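Local coordinates for TCR alpha chain (Gallus gallus, PDB 6LIR), which forms the alpha subunit of the chicken alpha-beta T-cell receptor, which probably recognises antigen presented by MHC molecules on other cells, at residues L141-V154 with K162-K174. Residues are numbered along the deposited sequence; the frame is centred on the assembly and turned at random.
Sequences LDLSSVDSKTETVV and KHEASYLSTYWAK
Val146 presents its methyls to one face of the Tyr171 ring, the two side chains crossing at about a right angle. CG2 makes a CH-pi contact 3.9 Å from the ring centroid and 17° off its normal, while CG1, turned anti to the backbone N (chi1 -158°), touches Tyr171 CG at 3.7 Å. A branched aliphatic residue suits this place because it covers a flat aromatic surface without needing a polar partner. Leu143 CD1 adds an oblique touch at Tyr171 CE2. Tyrosine offers a broad ring for this packing and a hydroxyl that reaches beyond both segments to Gln179 O and Gly181 N, so the ring bridges the two sheets.

Farther along the same face the theme recurs: Val153 CG2 sits over the Tyr167 ring, 3.7 Å from its centroid and displaced toward the rim. Glu151, extended with CG anti to its backbone N (chi1 167°), runs its chain past Ser169 OG and brings CD to the ring's edge, 3.8 Å from Tyr167 CD2, with carboxylate and ring planes 66° apart. Glu151 OE1 and Ser169 OG both hydrogen-bond Tyr136 OH, which ties these side chains together.

On the other face Val154 CG2 meets Leu168 CD1 at 3.8 Å. Threonine and serine, small and hydroxylated, suit the interface here: Thr150 OG1 hydrogen-bonds Asp169 OD2 of the TCR beta chain, Ser166 OG bonds Arg186 NH1 of that chain, and Thr170 OG1 only weakly its Arg184. Between the two faces, paired backbone bonds join Thr150 to Thr170, Thr152 to Leu168 and Val154 to Ser166. A water donating to Ser148 O and accepting from Trp172 N prolongs the pairing. This is an antiparallel beta hairpin at a sheet edge, in an immunoglobulin-like constant domain whose outer face pairs with the beta chain.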
loop_
_atom_site.group_PDB
_atom_site.type_symbol
_atom_site.label_atom_id
_atom_site.label_comp_id
_atom_site.label_asym_id
_atom_site.label_seq_id
_atom_site.Cartn_x
_atom_site.Cartn_y
_atom_site.Cartn_z
ATOM N N LEU A 141 -8.410 8.519 20.999
ATOM C CA LEU A 141 -8.440 7.125 21.408
ATOM C C LEU A 141 -7.126 6.751 22.074
ATOM O O LEU A 141 -6.045 7.114 21.601
ATOM C CB LEU A 141 -8.703 6.209 20.212
ATOM C CG LEU A 141 -8.795 4.718 20.548
ATOM C CD1 LEU A 141 -10.157 4.373 21.137
ATOM C CD2 LEU A 141 -8.500 3.860 19.321
ATOM N N ASP A 142 -7.223 6.013 23.175
ATOM C CA ASP A 142 -6.055 5.587 23.935
ATOM C C ASP A 142 -5.955 4.071 23.855
ATOM O O ASP A 142 -6.755 3.352 24.463
ATOM C CB ASP A 142 -6.121 6.056 25.386
ATOM C CG ASP A 142 -4.843 5.758 26.148
ATOM O OD1 ASP A 142 -3.776 6.253 25.729
ATOM O OD2 ASP A 142 -4.905 5.023 27.156
ATOM N N LEU A 143 -4.957 3.600 23.124
ATOM C CA LEU A 143 -4.619 2.189 23.017
ATOM C C LEU A 143 -3.193 2.007 23.509
ATOM O O LEU A 143 -2.376 1.303 22.911
ATOM C CB LEU A 143 -4.797 1.677 21.590
ATOM C CG LEU A 143 -5.527 0.337 21.467
ATOM C CD1 LEU A 143 -6.707 0.271 22.426
ATOM C CD2 LEU A 143 -5.995 0.099 20.038
ATOM N N SER A 144 -2.906 2.684 24.627
ATOM C CA SER A 144 -1.572 2.693 25.217
ATOM C C SER A 144 -1.127 1.294 25.612
ATOM O O SER A 144 0.042 0.935 25.437
ATOM C CB SER A 144 -1.557 3.610 26.439
ATOM O OG SER A 144 -2.715 3.388 27.226
ATOM N N SER A 145 -2.039 0.489 26.130
ATOM C CA SER A 145 -1.686 -0.828 26.628
ATOM C C SER A 145 -1.554 -1.887 25.538
ATOM O O SER A 145 -1.507 -3.080 25.858
ATOM C CB SER A 145 -2.741 -1.263 27.640
ATOM O OG SER A 145 -2.759 -2.669 27.768
ATOM N N VAL A 146 -1.506 -1.505 24.266
ATOM C CA VAL A 146 -1.331 -2.466 23.183
ATOM C C VAL A 146 -0.335 -1.890 22.189
ATOM O O VAL A 146 -0.477 -0.744 21.749
ATOM C CB VAL A 146 -2.648 -2.823 22.462
ATOM C CG1 VAL A 146 -2.527 -4.171 21.740
ATOM C CG2 VAL A 146 -3.820 -2.857 23.420
ATOM N N ASP A 147 0.674 -2.683 21.840
ATOM C CA ASP A 147 1.581 -2.362 20.743
ATOM C C ASP A 147 1.147 -3.009 19.441
ATOM O O ASP A 147 1.390 -2.451 18.367
ATOM C CB ASP A 147 3.016 -2.768 21.068
ATOM C CG ASP A 147 4.042 -1.764 20.552
ATOM O OD1 ASP A 147 4.707 -1.137 21.397
ATOM O OD2 ASP A 147 4.191 -1.607 19.316
ATOM N N SER A 148 0.520 -4.178 19.518
ATOM C CA SER A 148 0.259 -5.019 18.370
ATOM C C SER A 148 -1.030 -4.657 17.643
ATOM O O SER A 148 -1.552 -5.494 16.897
ATOM C CB SER A 148 0.169 -6.474 18.835
ATOM O OG SER A 148 -0.582 -6.554 20.048
ATOM N N LYS A 149 -1.564 -3.453 17.847
ATOM C CA LYS A 149 -2.788 -3.037 17.169
ATOM C C LYS A 149 -2.458 -2.335 15.856
ATOM O O LYS A 149 -1.358 -1.806 15.674
ATOM C CB LYS A 149 -3.639 -2.114 18.049
ATOM C CG LYS A 149 -3.305 -0.635 17.911
ATOM C CD LYS A 149 -2.056 -0.250 18.699
ATOM C CE LYS A 149 -1.984 1.259 18.844
ATOM N NZ LYS A 149 -0.648 1.703 19.299
ATOM N N THR A 150 -3.414 -2.369 14.927
ATOM C CA THR A 150 -3.311 -1.675 13.650
ATOM C C THR A 150 -4.589 -0.883 13.409
ATOM O O THR A 150 -5.651 -1.208 13.943
ATOM C CB THR A 150 -3.057 -2.645 12.487
ATOM O OG1 THR A 150 -3.869 -3.812 12.643
ATOM C CG2 THR A 150 -1.587 -3.053 12.448
ATOM N N GLU A 151 -4.478 0.169 12.598
ATOM C CA GLU A 151 -5.555 1.130 12.405
ATOM C C GLU A 151 -5.781 1.357 10.918
ATOM O O GLU A 151 -4.843 1.303 10.121
ATOM C CB GLU A 151 -5.232 2.468 13.107
ATOM C CG GLU A 151 -6.136 3.625 12.718
ATOM C CD GLU A 151 -5.837 4.897 13.492
ATOM O OE1 GLU A 151 -6.486 5.122 14.533
ATOM O OE2 GLU A 151 -4.964 5.676 13.052
ATOM N N THR A 152 -7.039 1.609 10.553
ATOM C CA THR A 152 -7.395 1.927 9.179
ATOM C C THR A 152 -8.594 2.867 9.180
ATOM O O THR A 152 -9.208 3.125 10.216
ATOM C CB THR A 152 -7.733 0.669 8.373
ATOM O OG1 THR A 152 -6.917 -0.420 8.817
ATOM C CG2 THR A 152 -7.469 0.913 6.906
ATOM N N VAL A 153 -8.909 3.387 7.992
ATOM C CA VAL A 153 -10.111 4.171 7.739
ATOM C C VAL A 153 -10.802 3.571 6.527
ATOM O O VAL A 153 -10.152 3.264 5.522
ATOM C CB VAL A 153 -9.805 5.665 7.485
ATOM C CG1 VAL A 153 -11.035 6.515 7.760
ATOM C CG2 VAL A 153 -8.632 6.124 8.313
ATOM N N VAL A 154 -12.122 3.410 6.616
ATOM C CA VAL A 154 -12.906 2.850 5.526
ATOM C C VAL A 154 -14.126 3.731 5.308
ATOM O O VAL A 154 -14.494 4.548 6.154
ATOM C CB VAL A 154 -13.343 1.393 5.798
ATOM C CG1 VAL A 154 -12.135 0.498 6.029
ATOM C CG2 VAL A 154 -14.286 1.338 6.988
ATOM N N LYS A 162 -24.160 9.017 1.203
ATOM C CA LYS A 162 -23.623 8.080 0.220
ATOM C C LYS A 162 -22.388 7.346 0.742
ATOM O O LYS A 162 -22.323 6.118 0.669
ATOM C CB LYS A 162 -23.350 8.754 -1.125
ATOM C CG LYS A 162 -22.995 10.216 -1.142
ATOM C CD LYS A 162 -22.854 10.650 -2.597
ATOM C CE LYS A 162 -22.082 9.596 -3.397
ATOM N NZ LYS A 162 -21.925 9.934 -4.839
ATOM N N HIS A 163 -21.380 8.065 1.243
ATOM C CA HIS A 163 -20.201 7.396 1.806
ATOM C C HIS A 163 -19.779 8.068 3.111
ATOM O O HIS A 163 -19.151 9.131 3.091
ATOM C CB HIS A 163 -19.061 7.397 0.798
ATOM C CG HIS A 163 -19.272 6.461 -0.350
ATOM N ND1 HIS A 163 -19.370 6.895 -1.654
ATOM C CD2 HIS A 163 -19.402 5.114 -0.389
ATOM C CE1 HIS A 163 -19.551 5.854 -2.448
ATOM N NE2 HIS A 163 -19.573 4.762 -1.706
ATOM N N GLU A 164 -20.106 7.438 4.240
ATOM C CA GLU A 164 -19.564 7.847 5.530
ATOM C C GLU A 164 -18.233 7.159 5.795
ATOM O O GLU A 164 -18.028 5.999 5.428
ATOM C CB GLU A 164 -20.517 7.519 6.680
ATOM C CG GLU A 164 -21.982 7.474 6.331
ATOM C CD GLU A 164 -22.814 6.906 7.466
ATOM O OE1 GLU A 164 -22.223 6.459 8.472
ATOM O OE2 GLU A 164 -24.057 6.914 7.355
ATOM N N ALA A 165 -17.350 7.868 6.486
ATOM C CA ALA A 165 -16.036 7.357 6.838
ATOM C C ALA A 165 -15.984 7.030 8.324
ATOM O O ALA A 165 -16.643 7.673 9.145
ATOM C CB ALA A 165 -14.934 8.362 6.483
ATOM N N SER A 166 -15.176 6.032 8.667
ATOM C CA SER A 166 -15.051 5.619 10.053
ATOM C C SER A 166 -13.695 4.966 10.248
ATOM O O SER A 166 -13.207 4.253 9.368
ATOM C CB SER A 166 -16.168 4.645 10.456
ATOM O OG SER A 166 -16.169 3.492 9.627
ATOM N N TYR A 167 -13.100 5.211 11.407
ATOM C CA TYR A 167 -11.829 4.606 11.758
ATOM C C TYR A 167 -12.080 3.249 12.394
ATOM O O TYR A 167 -13.105 3.028 13.046
ATOM C CB TYR A 167 -11.057 5.491 12.738
ATOM C CG TYR A 167 -10.293 6.629 12.105
ATOM C CD1 TYR A 167 -10.938 7.801 11.726
ATOM C CD2 TYR A 167 -8.920 6.538 11.898
ATOM C CE1 TYR A 167 -10.238 8.849 11.153
ATOM C CE2 TYR A 167 -8.214 7.577 11.332
ATOM C CZ TYR A 167 -8.876 8.729 10.957
ATOM O OH TYR A 167 -8.170 9.763 10.387
ATOM N N LEU A 168 -11.116 2.348 12.224
ATOM C CA LEU A 168 -11.175 1.024 12.823
ATOM C C LEU A 168 -9.782 0.662 13.302
ATOM O O LEU A 168 -8.802 0.860 12.578
ATOM C CB LEU A 168 -11.658 -0.039 11.823
ATOM C CG LEU A 168 -12.909 0.212 10.983
ATOM C CD1 LEU A 168 -13.028 -0.840 9.883
ATOM C CD2 LEU A 168 -14.149 0.217 11.859
ATOM N N SER A 169 -9.702 0.139 14.516
ATOM C CA SER A 169 -8.471 -0.398 15.073
ATOM C C SER A 169 -8.737 -1.825 15.521
ATOM O O SER A 169 -9.838 -2.146 15.972
ATOM C CB SER A 169 -7.951 0.454 16.243
ATOM O OG SER A 169 -7.215 1.572 15.763
ATOM N N THR A 170 -7.731 -2.687 15.388
ATOM C CA THR A 170 -7.890 -4.074 15.803
ATOM C C THR A 170 -6.606 -4.588 16.431
ATOM O O THR A 170 -5.508 -4.131 16.112
ATOM C CB THR A 170 -8.246 -5.004 14.627
ATOM O OG1 THR A 170 -7.332 -4.785 13.544
ATOM C CG2 THR A 170 -9.670 -4.770 14.152
ATOM N N TYR A 171 -6.767 -5.560 17.325
ATOM C CA TYR A 171 -5.664 -6.332 17.874
ATOM C C TYR A 171 -6.225 -7.669 18.329
ATOM O O TYR A 171 -7.399 -7.769 18.697
ATOM C CB TYR A 171 -4.925 -5.600 19.009
ATOM C CG TYR A 171 -5.715 -5.299 20.270
ATOM C CD1 TYR A 171 -5.835 -6.243 21.284
ATOM C CD2 TYR A 171 -6.295 -4.052 20.468
ATOM C CE1 TYR A 171 -6.538 -5.964 22.445
ATOM C CE2 TYR A 171 -6.998 -3.764 21.625
ATOM C CZ TYR A 171 -7.118 -4.723 22.610
ATOM O OH TYR A 171 -7.817 -4.440 23.763
ATOM N N TRP A 172 -5.390 -8.701 18.262
ATOM C CA TRP A 172 -5.832 -10.069 18.484
ATOM C C TRP A 172 -4.824 -10.795 19.361
ATOM O O TRP A 172 -3.642 -10.444 19.397
ATOM C CB TRP A 172 -5.991 -10.820 17.159
ATOM C CG TRP A 172 -4.688 -10.963 16.441
ATOM C CD1 TRP A 172 -4.118 -10.064 15.589
ATOM C CD2 TRP A 172 -3.774 -12.060 16.538
ATOM N NE1 TRP A 172 -2.910 -10.538 15.140
ATOM C CE2 TRP A 172 -2.677 -11.763 15.706
ATOM C CE3 TRP A 172 -3.782 -13.270 17.241
ATOM C CZ2 TRP A 172 -1.597 -12.630 15.557
ATOM C CZ3 TRP A 172 -2.708 -14.129 17.093
ATOM C CH2 TRP A 172 -1.632 -13.806 16.257
ATOM N N ALA A 173 -5.303 -11.821 20.057
ATOM C CA ALA A 173 -4.467 -12.607 20.954
ATOM C C ALA A 173 -5.207 -13.893 21.285
ATOM O O ALA A 173 -6.412 -14.010 21.038
ATOM C CB ALA A 173 -4.127 -11.836 22.235
ATOM N N LYS A 174 -4.461 -14.875 21.798
ATOM C CA LYS A 174 -5.083 -16.064 22.369
ATOM C C LYS A 174 -6.210 -15.652 23.309
ATOM O O LYS A 174 -6.076 -14.692 24.072
ATOM C CB LYS A 174 -4.043 -16.907 23.111
ATOM C CG LYS A 174 -2.927 -17.469 22.225
ATOM C CD LYS A 174 -1.595 -17.474 22.964
ATOM C CE LYS A 174 -0.410 -17.761 22.056
ATOM N NZ LYS A 174 0.621 -16.682 22.117
HETATM O O HOH W 1 -2.807 -8.048 17.969
#